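Local coordinates for protoporphyrinogen oxidase (Exiguobacterium sibiricum, PDB 3LOV), which probably catalyses the FAD-dependent oxidation of coproporphyrinogen III to coproporphyrin III by molecular oxygen, a step in heme b biosynthesis, at residues K81-N86 and Q348-S353; D51-E56 and H352-H357; C343-Q348 and T358-F363; I76-K81 and L229-G234. All coordinates share one frame; numbering follows the deposited sequence.

Contact 1 of 4, residues K81-N86 and Q348-S353; sequences KLVRNN and QKWNHS
N85 lies over one face of the W350 indole. Here the end of strand 82-84, an edge strand of a three-stranded antiparallel sheet in the flavin-containing amine oxidoreductase fold, and the residues after it meet the chain leaving helix 346-349. This is the tight part of the contact. N85 CB makes a CH-pi contact, 3.9 Å from the centroid of the six-membered ring of W350 and 24° off its normal. K349 CG covers the rim of the same face. The backbone closes in, with N85 N 3.3 Å from W350 CZ3. V83 O stands at the ring edge. W350 CB heads away from the strand, but CG is anti to the carbonyl carbon (chi1 -56°) and the indole reaches back to it. W350 NE1 bonds to the carboxylate of D60, an FAD-binding residue, and K349 NZ forms a salt bridge to the same oxygen.

Next to the ring, N86 binds the end of the helix. N86 N donates to K349 O at 2.9 Å, almost straight at 174°. N86 ND2 serves two acceptors that lie near its own amide plane, Q348 O at 3.2 Å and N351 OD1 at 2.8 Å. It approaches both from above their carbonyl planes.

The other side is looser and more exposed. The CB of R84 points away, and V83 CG2 only brushes H352 ND1 at 3.8 Å. N351 is exposed, and a water bridges the two backbones: it accepts from N351 N at 3.1 Å and donates to R84 O at 2.7 Å.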
loop_
_atom_site.group_PDB
_atom_site.type_symbol
_atom_site.label_atom_id
_atom_site.label_comp_id
_atom_site.label_asym_id
_atom_site.label_seq_id
_atom_site.Cartn_x
_atom_site.Cartn_y
_atom_site.Cartn_z
ATOM N N LYS A 81 11.417 -1.199 -19.078
ATOM C CA LYS A 81 11.617 -2.148 -17.983
ATOM C C LYS A 81 10.328 -2.623 -17.322
ATOM O O LYS A 81 10.352 -3.397 -16.395
ATOM C CB LYS A 81 12.508 -1.492 -16.930
ATOM C CG LYS A 81 13.812 -0.916 -17.477
ATOM C CD LYS A 81 14.648 -1.979 -18.205
ATOM C CE LYS A 81 15.959 -1.392 -18.700
ATOM N NZ LYS A 81 16.770 -2.434 -19.345
ATOM N N LEU A 82 9.205 -2.169 -17.799
ATOM C CA LEU A 82 7.931 -2.491 -17.181
ATOM C C LEU A 82 7.642 -3.974 -17.391
ATOM O O LEU A 82 7.766 -4.489 -18.504
ATOM C CB LEU A 82 6.788 -1.661 -17.776
ATOM C CG LEU A 82 6.632 -0.217 -17.301
ATOM C CD1 LEU A 82 5.773 0.621 -18.204
ATOM C CD2 LEU A 82 6.081 -0.171 -15.881
ATOM N N VAL A 83 7.260 -4.646 -16.318
ATOM C CA VAL A 83 6.855 -6.011 -16.391
ATOM C C VAL A 83 5.528 -6.117 -15.669
ATOM O O VAL A 83 5.191 -5.289 -14.813
ATOM C CB VAL A 83 7.923 -6.942 -15.830
ATOM C CG1 VAL A 83 9.105 -7.077 -16.862
ATOM C CG2 VAL A 83 8.459 -6.434 -14.450
ATOM N N ARG A 84 4.754 -7.112 -16.074
ATOM C CA ARG A 84 3.526 -7.471 -15.404
ATOM C C ARG A 84 3.681 -8.748 -14.596
ATOM O O ARG A 84 4.558 -9.594 -14.857
ATOM C CB ARG A 84 2.455 -7.704 -16.435
ATOM C CG ARG A 84 2.125 -6.507 -17.241
ATOM C CD ARG A 84 0.883 -6.827 -18.034
ATOM N NE ARG A 84 0.730 -5.861 -19.089
ATOM C CZ ARG A 84 0.069 -4.718 -18.983
ATOM N NH1 ARG A 84 -0.524 -4.360 -17.836
ATOM N NH2 ARG A 84 0.009 -3.925 -20.041
ATOM N N ASN A 85 2.829 -8.862 -13.588
ATOM C CA ASN A 85 2.787 -10.028 -12.760
ATOM C C ASN A 85 2.152 -11.208 -13.481
ATOM O O ASN A 85 1.230 -11.034 -14.262
ATOM C CB ASN A 85 2.051 -9.746 -11.453
ATOM C CG ASN A 85 0.585 -9.584 -11.627
ATOM O OD1 ASN A 85 0.097 -8.545 -12.092
ATOM N ND2 ASN A 85 -0.153 -10.605 -11.240
ATOM N N ASN A 86 2.670 -12.396 -13.194
ATOM C CA ASN A 86 2.062 -13.654 -13.633
ATOM C C ASN A 86 0.913 -14.000 -12.716
ATOM O O ASN A 86 1.000 -13.818 -11.481
ATOM C CB ASN A 86 3.083 -14.802 -13.537
ATOM C CG ASN A 86 4.202 -14.665 -14.537
ATOM O OD1 ASN A 86 3.975 -14.256 -15.662
ATOM N ND2 ASN A 86 5.414 -14.994 -14.130
ATOM N N GLN A 348 7.487 -17.336 -8.947
ATOM C CA GLN A 348 6.285 -17.597 -9.752
ATOM C C GLN A 348 5.558 -16.317 -10.198
ATOM O O GLN A 348 4.951 -16.286 -11.260
ATOM C CB GLN A 348 5.275 -18.459 -8.979
ATOM C CG GLN A 348 5.796 -19.786 -8.472
ATOM C CD GLN A 348 6.131 -20.709 -9.591
ATOM O OE1 GLN A 348 7.306 -20.921 -9.881
ATOM N NE2 GLN A 348 5.103 -21.249 -10.259
ATOM N N LYS A 349 5.578 -15.282 -9.373
ATOM C CA LYS A 349 4.779 -14.077 -9.654
ATOM C C LYS A 349 5.565 -13.175 -10.611
ATOM O O LYS A 349 4.975 -12.578 -11.490
ATOM C CB LYS A 349 4.453 -13.358 -8.342
ATOM C CG LYS A 349 3.623 -12.066 -8.466
ATOM C CD LYS A 349 3.250 -11.527 -7.080
ATOM C CE LYS A 349 2.525 -10.195 -7.135
ATOM N NZ LYS A 349 2.672 -9.464 -5.858
ATOM N N TRP A 350 6.881 -13.111 -10.441
ATOM C CA TRP A 350 7.768 -12.264 -11.260
ATOM C C TRP A 350 8.871 -13.059 -11.980
ATOM O O TRP A 350 9.801 -13.558 -11.347
ATOM C CB TRP A 350 8.434 -11.150 -10.417
ATOM C CG TRP A 350 7.458 -10.331 -9.733
ATOM C CD1 TRP A 350 7.156 -10.363 -8.394
ATOM C CD2 TRP A 350 6.592 -9.355 -10.317
ATOM N NE1 TRP A 350 6.135 -9.481 -8.118
ATOM C CE2 TRP A 350 5.770 -8.850 -9.279
ATOM C CE3 TRP A 350 6.411 -8.862 -11.615
ATOM C CZ2 TRP A 350 4.831 -7.860 -9.490
ATOM C CZ3 TRP A 350 5.449 -7.857 -11.813
ATOM C CH2 TRP A 350 4.668 -7.391 -10.759
ATOM N N ASN A 351 8.774 -13.128 -13.308
ATOM C CA ASN A 351 9.785 -13.793 -14.116
ATOM C C ASN A 351 11.180 -13.237 -13.871
ATOM O O ASN A 351 12.118 -13.988 -13.827
ATOM C CB ASN A 351 9.413 -13.717 -15.605
ATOM C CG ASN A 351 8.271 -14.672 -15.977
ATOM O OD1 ASN A 351 7.901 -15.547 -15.202
ATOM N ND2 ASN A 351 7.736 -14.523 -17.187
ATOM N N HIS A 352 11.316 -11.934 -13.658
ATOM C CA HIS A 352 12.641 -11.289 -13.552
ATOM C C HIS A 352 13.387 -11.404 -12.218
ATOM O O HIS A 352 14.595 -11.148 -12.144
ATOM C CB HIS A 352 12.490 -9.789 -13.851
ATOM C CG HIS A 352 11.867 -8.997 -12.726
ATOM N ND1 HIS A 352 10.511 -8.946 -12.512
ATOM C CD2 HIS A 352 12.420 -8.196 -11.784
ATOM C CE1 HIS A 352 10.251 -8.152 -11.484
ATOM N NE2 HIS A 352 11.395 -7.682 -11.025
ATOM N N SER A 353 12.689 -11.760 -11.149
ATOM C CA SER A 353 13.239 -11.589 -9.801
ATOM C C SER A 353 14.287 -12.616 -9.338
ATOM O O SER A 353 15.192 -12.289 -8.553
ATOM C CB SER A 353 12.066 -11.556 -8.804
ATOM O OG SER A 353 11.224 -12.689 -8.992
HETATM O O HOH W 1 6.671 -11.345 -14.689
#

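Contact 2 of 4, residues D51-E56 and H352-H357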
loop_
_atom_site.group_PDB
_atom_site.type_symbol
_atom_site.label_atom_id
_atom_site.label_comp_id
_atom_site.label_asym_id
_atom_site.label_seq_id
_atom_site.Cartn_x
_atom_site.Cartn_y
_atom_site.Cartn_z
ATOM N N ASP A 51 23.754 -10.960 -6.681
ATOM C CA ASP A 51 23.751 -12.337 -7.202
ATOM C C ASP A 51 22.708 -12.641 -8.243
ATOM O O ASP A 51 22.172 -13.736 -8.258
ATOM C CB ASP A 51 23.621 -13.313 -6.036
ATOM C CG ASP A 51 24.657 -13.049 -4.960
ATOM O OD1 ASP A 51 25.629 -12.316 -5.240
ATOM O OD2 ASP A 51 24.500 -13.556 -3.840
ATOM N N GLY A 52 22.407 -11.672 -9.104
ATOM C CA GLY A 52 21.382 -11.853 -10.131
ATOM C C GLY A 52 19.940 -11.819 -9.604
ATOM O O GLY A 52 18.985 -11.880 -10.393
ATOM N N PHE A 53 19.760 -11.672 -8.290
ATOM C CA PHE A 53 18.405 -11.497 -7.726
ATOM C C PHE A 53 17.892 -10.046 -7.881
ATOM O O PHE A 53 18.671 -9.104 -7.824
ATOM C CB PHE A 53 18.387 -11.877 -6.235
ATOM C CG PHE A 53 18.733 -13.313 -5.946
ATOM C CD1 PHE A 53 17.884 -14.330 -6.316
ATOM C CD2 PHE A 53 19.902 -13.631 -5.250
ATOM C CE1 PHE A 53 18.210 -15.659 -6.054
ATOM C CE2 PHE A 53 20.236 -14.950 -4.962
ATOM C CZ PHE A 53 19.380 -15.967 -5.362
ATOM N N THR A 54 16.584 -9.880 -8.101
ATOM C CA THR A 54 15.895 -8.576 -7.968
ATOM C C THR A 54 14.640 -8.810 -7.094
ATOM O O THR A 54 13.569 -9.218 -7.566
ATOM C CB THR A 54 15.510 -7.952 -9.340
ATOM O OG1 THR A 54 16.660 -7.911 -10.196
ATOM C CG2 THR A 54 14.954 -6.539 -9.201
ATOM N N ILE A 55 14.791 -8.587 -5.802
ATOM C CA ILE A 55 13.771 -8.977 -4.822
ATOM C C ILE A 55 13.366 -7.731 -4.050
ATOM O O ILE A 55 14.223 -7.066 -3.483
ATOM C CB ILE A 55 14.329 -10.052 -3.883
ATOM C CG1 ILE A 55 14.598 -11.354 -4.652
ATOM C CG2 ILE A 55 13.367 -10.345 -2.727
ATOM C CD1 ILE A 55 15.434 -12.368 -3.866
ATOM N N GLU A 56 12.070 -7.416 -4.040
ATOM C CA GLU A 56 11.586 -6.184 -3.382
ATOM C C GLU A 56 11.515 -6.345 -1.863
ATOM O O GLU A 56 11.080 -7.371 -1.372
ATOM C CB GLU A 56 10.221 -5.739 -3.951
ATOM C CG GLU A 56 10.244 -5.458 -5.468
ATOM C CD GLU A 56 11.116 -4.286 -5.847
ATOM O OE1 GLU A 56 11.555 -3.551 -4.940
ATOM O OE2 GLU A 56 11.344 -4.077 -7.068
ATOM N N HIS A 352 11.316 -11.934 -13.658
ATOM C CA HIS A 352 12.641 -11.289 -13.552
ATOM C C HIS A 352 13.387 -11.404 -12.218
ATOM O O HIS A 352 14.595 -11.148 -12.144
ATOM C CB HIS A 352 12.490 -9.789 -13.851
ATOM C CG HIS A 352 11.867 -8.997 -12.726
ATOM N ND1 HIS A 352 10.511 -8.946 -12.512
ATOM C CD2 HIS A 352 12.420 -8.196 -11.784
ATOM C CE1 HIS A 352 10.251 -8.152 -11.484
ATOM N NE2 HIS A 352 11.395 -7.682 -11.025
ATOM N N SER A 353 12.689 -11.760 -11.149
ATOM C CA SER A 353 13.239 -11.589 -9.801
ATOM C C SER A 353 14.287 -12.616 -9.338
ATOM O O SER A 353 15.192 -12.289 -8.553
ATOM C CB SER A 353 12.066 -11.556 -8.804
ATOM O OG SER A 353 11.224 -12.689 -8.992
ATOM N N ALA A 354 14.159 -13.858 -9.795
ATOM C CA ALA A 354 14.937 -14.956 -9.218
ATOM C C ALA A 354 14.866 -16.181 -10.152
ATOM O O ALA A 354 14.298 -17.233 -9.816
ATOM C CB ALA A 354 14.423 -15.276 -7.829
ATOM N N PRO A 355 15.457 -16.043 -11.346
ATOM C CA PRO A 355 15.272 -16.979 -12.453
ATOM C C PRO A 355 15.505 -18.468 -12.125
ATOM O O PRO A 355 14.720 -19.326 -12.570
ATOM C CB PRO A 355 16.309 -16.495 -13.477
ATOM C CG PRO A 355 17.363 -15.790 -12.644
ATOM C CD PRO A 355 16.549 -15.087 -11.609
ATOM N N ASP A 356 16.561 -18.774 -11.368
ATOM C CA ASP A 356 16.919 -20.175 -11.106
ATOM C C ASP A 356 16.792 -20.555 -9.653
ATOM O O ASP A 356 17.632 -21.282 -9.115
ATOM C CB ASP A 356 18.342 -20.418 -11.567
ATOM C CG ASP A 356 18.473 -20.269 -13.053
ATOM O OD1 ASP A 356 17.844 -21.085 -13.763
ATOM O OD2 ASP A 356 19.153 -19.318 -13.498
ATOM N N HIS A 357 15.743 -20.060 -9.009
ATOM C CA HIS A 357 15.545 -20.314 -7.594
ATOM C C HIS A 357 14.088 -20.290 -7.215
ATOM O O HIS A 357 13.245 -19.803 -7.961
ATOM C CB HIS A 357 16.278 -19.263 -6.750
ATOM C CG HIS A 357 17.761 -19.263 -6.924
ATOM N ND1 HIS A 357 18.374 -18.751 -8.047
ATOM C CD2 HIS A 357 18.756 -19.674 -6.103
ATOM C CE1 HIS A 357 19.683 -18.846 -7.909
ATOM N NE2 HIS A 357 19.941 -19.407 -6.740
HETATM O O HOH W 2 17.062 -10.480 -11.222
HETATM O O HOH W 3 10.484 -5.946 -8.899
#
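F53 turns its ring edge to the face of H357 in a T-shaped pair. The pair joins the loop before strand 55-56 to a type I beta turn, A354 to H357, which leads into strand 357-364. The F53 and H357 centroids are 4.8 Å apart, the planes at 65°. F53 CZ stands over the centre of the H357 imidazole, 3.7 Å above its plane. F53 CG is anti to its carbonyl carbon (chi1 -62°), which carries the ring toward H357. F53 CD1 meets A354 CB at 3.9 Å, near the plane of the phenyl ring. T54 N donates to S353 O at 2.8 Å and 168°. T54 CG2 lies at the H352 ring edge.

Further out, H357 NE2 is hydrogen-bonded to K399, and I316 of strand 307-318 packs against both F53 and H357. Without the imidazole, as with an alanine here, the F53 edge would probably lose the face it abuts, and K399 NZ this partner. One water accepts from T54 OG1 and donates to H352 O, bridging the two loops. E56 OE2, also bonded to L235 N, accepts from a second water at 2.8 Å; that water lies 2.9 Å from H352 NE2, in the plane of the imidazole.

Contact 3 of 4, residues C343-Q348 and T358-F363; sequences CTAIDQ and TVLRAF
I346 lays its CG1 and CD1 branch against the start of the R361 side chain, CD1 lying 3.8 Å from R361 CB. I346 CB meets V359 CG1 at 4.0 Å. The side chains of V359 and R361 thus receive I346, the first residue of helix 346-349, just after strand 340-345 ends. That strand runs antiparallel to strand 357-364; the axes of the two short segments run at 162° to each other.

T344 and R361 are the hydrogen-bonded pair. T344 N donates to R361 O and R361 N to T344 O, each at 2.8 Å. C343 with A362 and A345 with L360 are non-hydrogen-bonded pairs. Their side chains share one face, where C343 SG rests 3.9 Å from L360 CB. Past A345, the N-cap residue, the pairing fades: I346 N makes a weak bond to V359 O.

D347 then takes over. With CG between the backbone N and the carbonyl carbon (chi1 61°), its carboxylate turns back to the strand. D347 OD1 accepts from V359 N at 2.8 Å, nearly straight at 171° but from above the carboxylate plane. A water donates to D347 OD2 and lies beside T358 OG1.

F363 CE2 lies over the rim of one face of the R361 guanidinium, NE donates to a water near T344 OG1, and NH1 bonds to G58 O. The R361 side chain also touches D60, an FAD-binding residue. In the mixed sheet, strand 329-332 flanks 340-345 and strand 307-318 flanks 357-364. Helix 377-392 covers the face of C343, L360 and A362 through L388 and V384.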
loop_
_atom_site.group_PDB
_atom_site.type_symbol
_atom_site.label_atom_id
_atom_site.label_comp_id
_atom_site.label_asym_id
_atom_site.label_seq_id
_atom_site.Cartn_x
_atom_site.Cartn_y
_atom_site.Cartn_z
ATOM N N CYS A 343 2.007 -14.978 2.079
ATOM C CA CYS A 343 3.289 -15.403 1.515
ATOM C C CYS A 343 3.187 -15.456 0.002
ATOM O O CYS A 343 2.150 -15.855 -0.535
ATOM C CB CYS A 343 3.701 -16.774 1.995
ATOM S SG CYS A 343 5.376 -17.263 1.446
ATOM N N THR A 344 4.258 -15.049 -0.677
ATOM C CA THR A 344 4.278 -15.061 -2.137
ATOM C C THR A 344 5.450 -15.893 -2.628
ATOM O O THR A 344 6.538 -15.844 -2.038
ATOM C CB THR A 344 4.460 -13.656 -2.697
ATOM O OG1 THR A 344 3.414 -12.816 -2.212
ATOM C CG2 THR A 344 4.466 -13.680 -4.219
ATOM N N ALA A 345 5.193 -16.665 -3.687
ATOM C CA ALA A 345 6.225 -17.360 -4.423
ATOM C C ALA A 345 6.711 -16.365 -5.455
ATOM O O ALA A 345 6.214 -16.333 -6.578
ATOM C CB ALA A 345 5.666 -18.631 -5.094
ATOM N N ILE A 346 7.645 -15.520 -5.026
ATOM C CA ILE A 346 8.191 -14.437 -5.829
ATOM C C ILE A 346 8.610 -14.903 -7.225
ATOM O O ILE A 346 8.349 -14.233 -8.233
ATOM C CB ILE A 346 9.466 -13.860 -5.155
ATOM C CG1 ILE A 346 9.146 -12.988 -3.932
ATOM C CG2 ILE A 346 10.288 -13.057 -6.165
ATOM C CD1 ILE A 346 7.865 -12.211 -3.984
ATOM N N ASP A 347 9.295 -16.047 -7.284
ATOM C CA ASP A 347 9.783 -16.540 -8.583
ATOM C C ASP A 347 8.643 -16.997 -9.506
ATOM O O ASP A 347 8.816 -17.062 -10.707
ATOM C CB ASP A 347 10.788 -17.676 -8.384
ATOM C CG ASP A 347 10.168 -18.867 -7.676
ATOM O OD1 ASP A 347 9.910 -18.767 -6.456
ATOM O OD2 ASP A 347 9.924 -19.880 -8.349
ATOM N N GLN A 348 7.487 -17.336 -8.947
ATOM C CA GLN A 348 6.285 -17.597 -9.752
ATOM C C GLN A 348 5.558 -16.317 -10.198
ATOM O O GLN A 348 4.951 -16.286 -11.260
ATOM C CB GLN A 348 5.275 -18.459 -8.979
ATOM C CG GLN A 348 5.796 -19.786 -8.472
ATOM C CD GLN A 348 6.131 -20.709 -9.591
ATOM O OE1 GLN A 348 7.306 -20.921 -9.881
ATOM N NE2 GLN A 348 5.103 -21.249 -10.259
ATOM N N THR A 358 13.819 -20.825 -6.025
ATOM C CA THR A 358 12.526 -20.771 -5.412
ATOM C C THR A 358 12.679 -19.721 -4.332
ATOM O O THR A 358 13.529 -19.851 -3.434
ATOM C CB THR A 358 12.148 -22.129 -4.823
ATOM O OG1 THR A 358 12.014 -23.066 -5.899
ATOM C CG2 THR A 358 10.831 -22.073 -4.059
ATOM N N VAL A 359 11.869 -18.665 -4.426
ATOM C CA VAL A 359 11.932 -17.587 -3.447
ATOM C C VAL A 359 10.563 -17.321 -2.864
ATOM O O VAL A 359 9.607 -17.054 -3.613
ATOM C CB VAL A 359 12.477 -16.327 -4.080
ATOM C CG1 VAL A 359 12.608 -15.210 -3.030
ATOM C CG2 VAL A 359 13.837 -16.638 -4.777
ATOM N N LEU A 360 10.488 -17.392 -1.532
ATOM C CA LEU A 360 9.254 -17.138 -0.798
ATOM C C LEU A 360 9.388 -15.794 -0.050
ATOM O O LEU A 360 10.408 -15.514 0.570
ATOM C CB LEU A 360 8.909 -18.302 0.159
ATOM C CG LEU A 360 8.665 -19.729 -0.413
ATOM C CD1 LEU A 360 8.339 -20.747 0.702
ATOM C CD2 LEU A 360 7.538 -19.752 -1.450
ATOM N N ARG A 361 8.374 -14.942 -0.143
ATOM C CA ARG A 361 8.338 -13.678 0.642
ATOM C C ARG A 361 7.107 -13.704 1.549
ATOM O O ARG A 361 5.988 -13.678 1.057
ATOM C CB ARG A 361 8.332 -12.397 -0.230
ATOM C CG ARG A 361 8.518 -11.098 0.634
ATOM C CD ARG A 361 8.872 -9.812 -0.114
ATOM N NE ARG A 361 7.720 -9.193 -0.746
ATOM C CZ ARG A 361 7.540 -7.872 -0.913
ATOM N NH1 ARG A 361 8.443 -6.976 -0.513
ATOM N NH2 ARG A 361 6.433 -7.443 -1.484
ATOM N N ALA A 362 7.333 -13.840 2.852
ATOM C CA ALA A 362 6.262 -13.815 3.845
ATOM C C ALA A 362 6.124 -12.404 4.438
ATOM O O ALA A 362 7.091 -11.672 4.566
ATOM C CB ALA A 362 6.486 -14.867 4.938
ATOM N N PHE A 363 4.889 -12.021 4.746
ATOM C CA PHE A 363 4.590 -10.779 5.448
ATOM C C PHE A 363 4.145 -11.105 6.873
ATOM O O PHE A 363 3.459 -12.124 7.110
ATOM C CB PHE A 363 3.463 -10.030 4.745
ATOM C CG PHE A 363 3.843 -9.498 3.390
ATOM C CD1 PHE A 363 3.947 -10.340 2.301
ATOM C CD2 PHE A 363 4.056 -8.144 3.201
ATOM C CE1 PHE A 363 4.278 -9.840 1.042
ATOM C CE2 PHE A 363 4.396 -7.635 1.925
ATOM C CZ PHE A 363 4.496 -8.472 0.870
HETATM O O HOH W 4 5.284 -10.293 -2.519
HETATM O O HOH W 5 10.029 -22.313 -7.202
#

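Contact 4 of 4, residues I76-K81 and L229-G234; sequences IGLGEK and LSLETG
K81 runs its side chain past T233, crossing it at about a right angle. The residue ends a short 3-10 turn between helix 68-75 and strand 82-84, and T233 lies in the type I turn from L231 to G234 that follows strand 228-231. Starting at the backbone, K81 CB faces the turn, near the T233 hydroxyl. K81 CG lies 3.9 Å from T233 OG1. The chain bends at chi2 (-57°), and this brings K81 CD alongside the T233 methyl, 3.9 Å from CG2. CE keeps to the same methyl. At the tip, K81 NZ donates to a water at 2.7 Å. That water donates in turn to E232 OE1 at 2.6 Å, but this link is doubtful, because E232 has a second deposited conformer. With an alanine here, the T233 methyl would probably lose its covering chain.

The backbone of K81 does more of the fastening. E232 N donates to K81 O at 2.7 Å, in the carbonyl plane and fairly straight (159°). L231 CA-H also points to K81 O, at 3.3 Å. On the apolar side, L231 CD2 lies 3.8 Å from L78 O, and the two leucine CD1 atoms meet. G77 is the C-prime residue of the Schellman motif that ends helix 68-75. T233 OG1 is bonded to S237 OG of helix 235-245. The firm polar link across the contact is thus a backbone bond; the charges of K81 NZ and E232 OE1 are not in contact in the conformer described, and any attraction between them is probably weak.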
loop_
_atom_site.group_PDB
_atom_site.type_symbol
_atom_site.label_atom_id
_atom_site.label_comp_id
_atom_site.label_asym_id
_atom_site.label_seq_id
_atom_site.Cartn_x
_atom_site.Cartn_y
_atom_site.Cartn_z
ATOM N N ILE A 76 10.443 9.428 -17.576
ATOM C CA ILE A 76 11.840 9.389 -17.114
ATOM C C ILE A 76 12.674 8.264 -17.784
ATOM O O ILE A 76 13.816 8.006 -17.431
ATOM C CB ILE A 76 11.918 9.404 -15.526
ATOM C CG1 ILE A 76 11.643 8.032 -14.907
ATOM C CG2 ILE A 76 10.964 10.474 -14.954
ATOM C CD1 ILE A 76 11.800 7.954 -13.342
ATOM N N GLY A 77 12.085 7.599 -18.769
ATOM C CA GLY A 77 12.831 6.654 -19.593
ATOM C C GLY A 77 12.926 5.243 -19.083
ATOM O O GLY A 77 13.845 4.512 -19.450
ATOM N N LEU A 78 11.977 4.825 -18.248
ATOM C CA LEU A 78 12.038 3.477 -17.709
ATOM C C LEU A 78 10.951 2.563 -18.245
ATOM O O LEU A 78 10.841 1.424 -17.794
ATOM C CB LEU A 78 12.006 3.500 -16.166
ATOM C CG LEU A 78 13.260 4.024 -15.468
ATOM C CD1 LEU A 78 12.994 4.160 -13.938
ATOM C CD2 LEU A 78 14.445 3.118 -15.750
ATOM N N GLY A 79 10.169 3.044 -19.208
ATOM C CA GLY A 79 9.062 2.268 -19.807
ATOM C C GLY A 79 9.479 0.886 -20.282
ATOM O O GLY A 79 8.758 -0.085 -20.103
ATOM N N GLU A 80 10.661 0.795 -20.876
ATOM C CA GLU A 80 11.144 -0.482 -21.424
ATOM C C GLU A 80 11.371 -1.573 -20.367
ATOM O O GLU A 80 11.474 -2.728 -20.719
ATOM C CB GLU A 80 12.423 -0.281 -22.236
ATOM C CG GLU A 80 13.600 0.189 -21.409
ATOM C CD GLU A 80 14.777 0.599 -22.272
ATOM O OE1 GLU A 80 14.648 0.520 -23.511
ATOM O OE2 GLU A 80 15.822 0.989 -21.720
ATOM N N LYS A 81 11.417 -1.199 -19.078
ATOM C CA LYS A 81 11.617 -2.148 -17.983
ATOM C C LYS A 81 10.328 -2.623 -17.322
ATOM O O LYS A 81 10.352 -3.397 -16.395
ATOM C CB LYS A 81 12.508 -1.492 -16.930
ATOM C CG LYS A 81 13.812 -0.916 -17.477
ATOM C CD LYS A 81 14.648 -1.979 -18.205
ATOM C CE LYS A 81 15.959 -1.392 -18.700
ATOM N NZ LYS A 81 16.770 -2.434 -19.345
ATOM N N LEU A 229 2.052 -3.870 -12.124
ATOM C CA LEU A 229 3.302 -3.528 -12.826
ATOM C C LEU A 229 4.442 -3.366 -11.848
ATOM O O LEU A 229 4.255 -2.722 -10.802
ATOM C CB LEU A 229 3.151 -2.189 -13.582
ATOM C CG LEU A 229 2.249 -2.226 -14.821
ATOM C CD1 LEU A 229 1.987 -0.809 -15.325
ATOM C CD2 LEU A 229 2.899 -3.158 -15.903
ATOM N N SER A 230 5.606 -3.929 -12.193
ATOM C CA SER A 230 6.847 -3.570 -11.566
ATOM C C SER A 230 7.883 -3.250 -12.636
ATOM O O SER A 230 7.547 -3.091 -13.786
ATOM C CB SER A 230 7.355 -4.673 -10.673
ATOM O OG SER A 230 8.374 -4.156 -9.809
ATOM N N LEU A 231 9.138 -3.134 -12.241
ATOM C CA LEU A 231 10.220 -2.925 -13.182
ATOM C C LEU A 231 11.241 -4.052 -13.081
ATOM O O LEU A 231 11.610 -4.507 -11.985
ATOM C CB LEU A 231 10.913 -1.574 -12.935
ATOM C CG LEU A 231 10.039 -0.317 -13.036
ATOM C CD1 LEU A 231 10.789 0.848 -12.396
ATOM C CD2 LEU A 231 9.652 0.075 -14.495
ATOM N N GLU A 232 11.756 -4.410 -14.259
ATOM C CA GLU A 232 12.734 -5.466 -14.428
ATOM C C GLU A 232 13.966 -5.159 -13.613
ATOM O O GLU A 232 14.619 -6.048 -13.078
ATOM C CB GLU A 232 13.119 -5.563 -15.927
ATOM C CG GLU A 232 13.901 -6.824 -16.323
ATOM C CD GLU A 232 15.320 -6.850 -15.789
ATOM O OE1 GLU A 232 16.010 -5.807 -15.807
ATOM O OE2 GLU A 232 15.750 -7.927 -15.344
ATOM N N THR A 233 14.292 -3.884 -13.522
ATOM C CA THR A 233 15.475 -3.433 -12.834
ATOM C C THR A 233 15.139 -3.129 -11.373
ATOM O O THR A 233 15.966 -2.617 -10.660
ATOM C CB THR A 233 16.018 -2.152 -13.506
ATOM O OG1 THR A 233 14.924 -1.266 -13.747
ATOM C CG2 THR A 233 16.673 -2.488 -14.852
ATOM N N GLY A 234 13.913 -3.406 -10.951
ATOM C CA GLY A 234 13.530 -3.282 -9.533
ATOM C C GLY A 234 12.960 -1.911 -9.253
ATOM O O GLY A 234 13.284 -0.949 -9.962
HETATM O O HOH W 6 16.438 -4.831 -18.164
#

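Contact 3 is the buried one: two neighbouring strands of the mixed sheet, joined by regular backbone bonds and apolar packing. Contacts 1, 2 and 4 are only partly buried and join loops and strand ends; each has one direct backbone bond across it, and contact 1 adds two from an asparagine amide. Contacts 1 and 3 both use helix 346-349 and share Q348. Contacts 1 and 2 meet at H352 and S353 on the loop after that helix. Contacts 1 and 4 share K81 and reach the same small sheet, where V83 O probably accepts a bond from S230 N. Contact 2 has an aromatic pair, and contact 4 an aliphatic lysine chain. Contacts 3 and 4 do not touch.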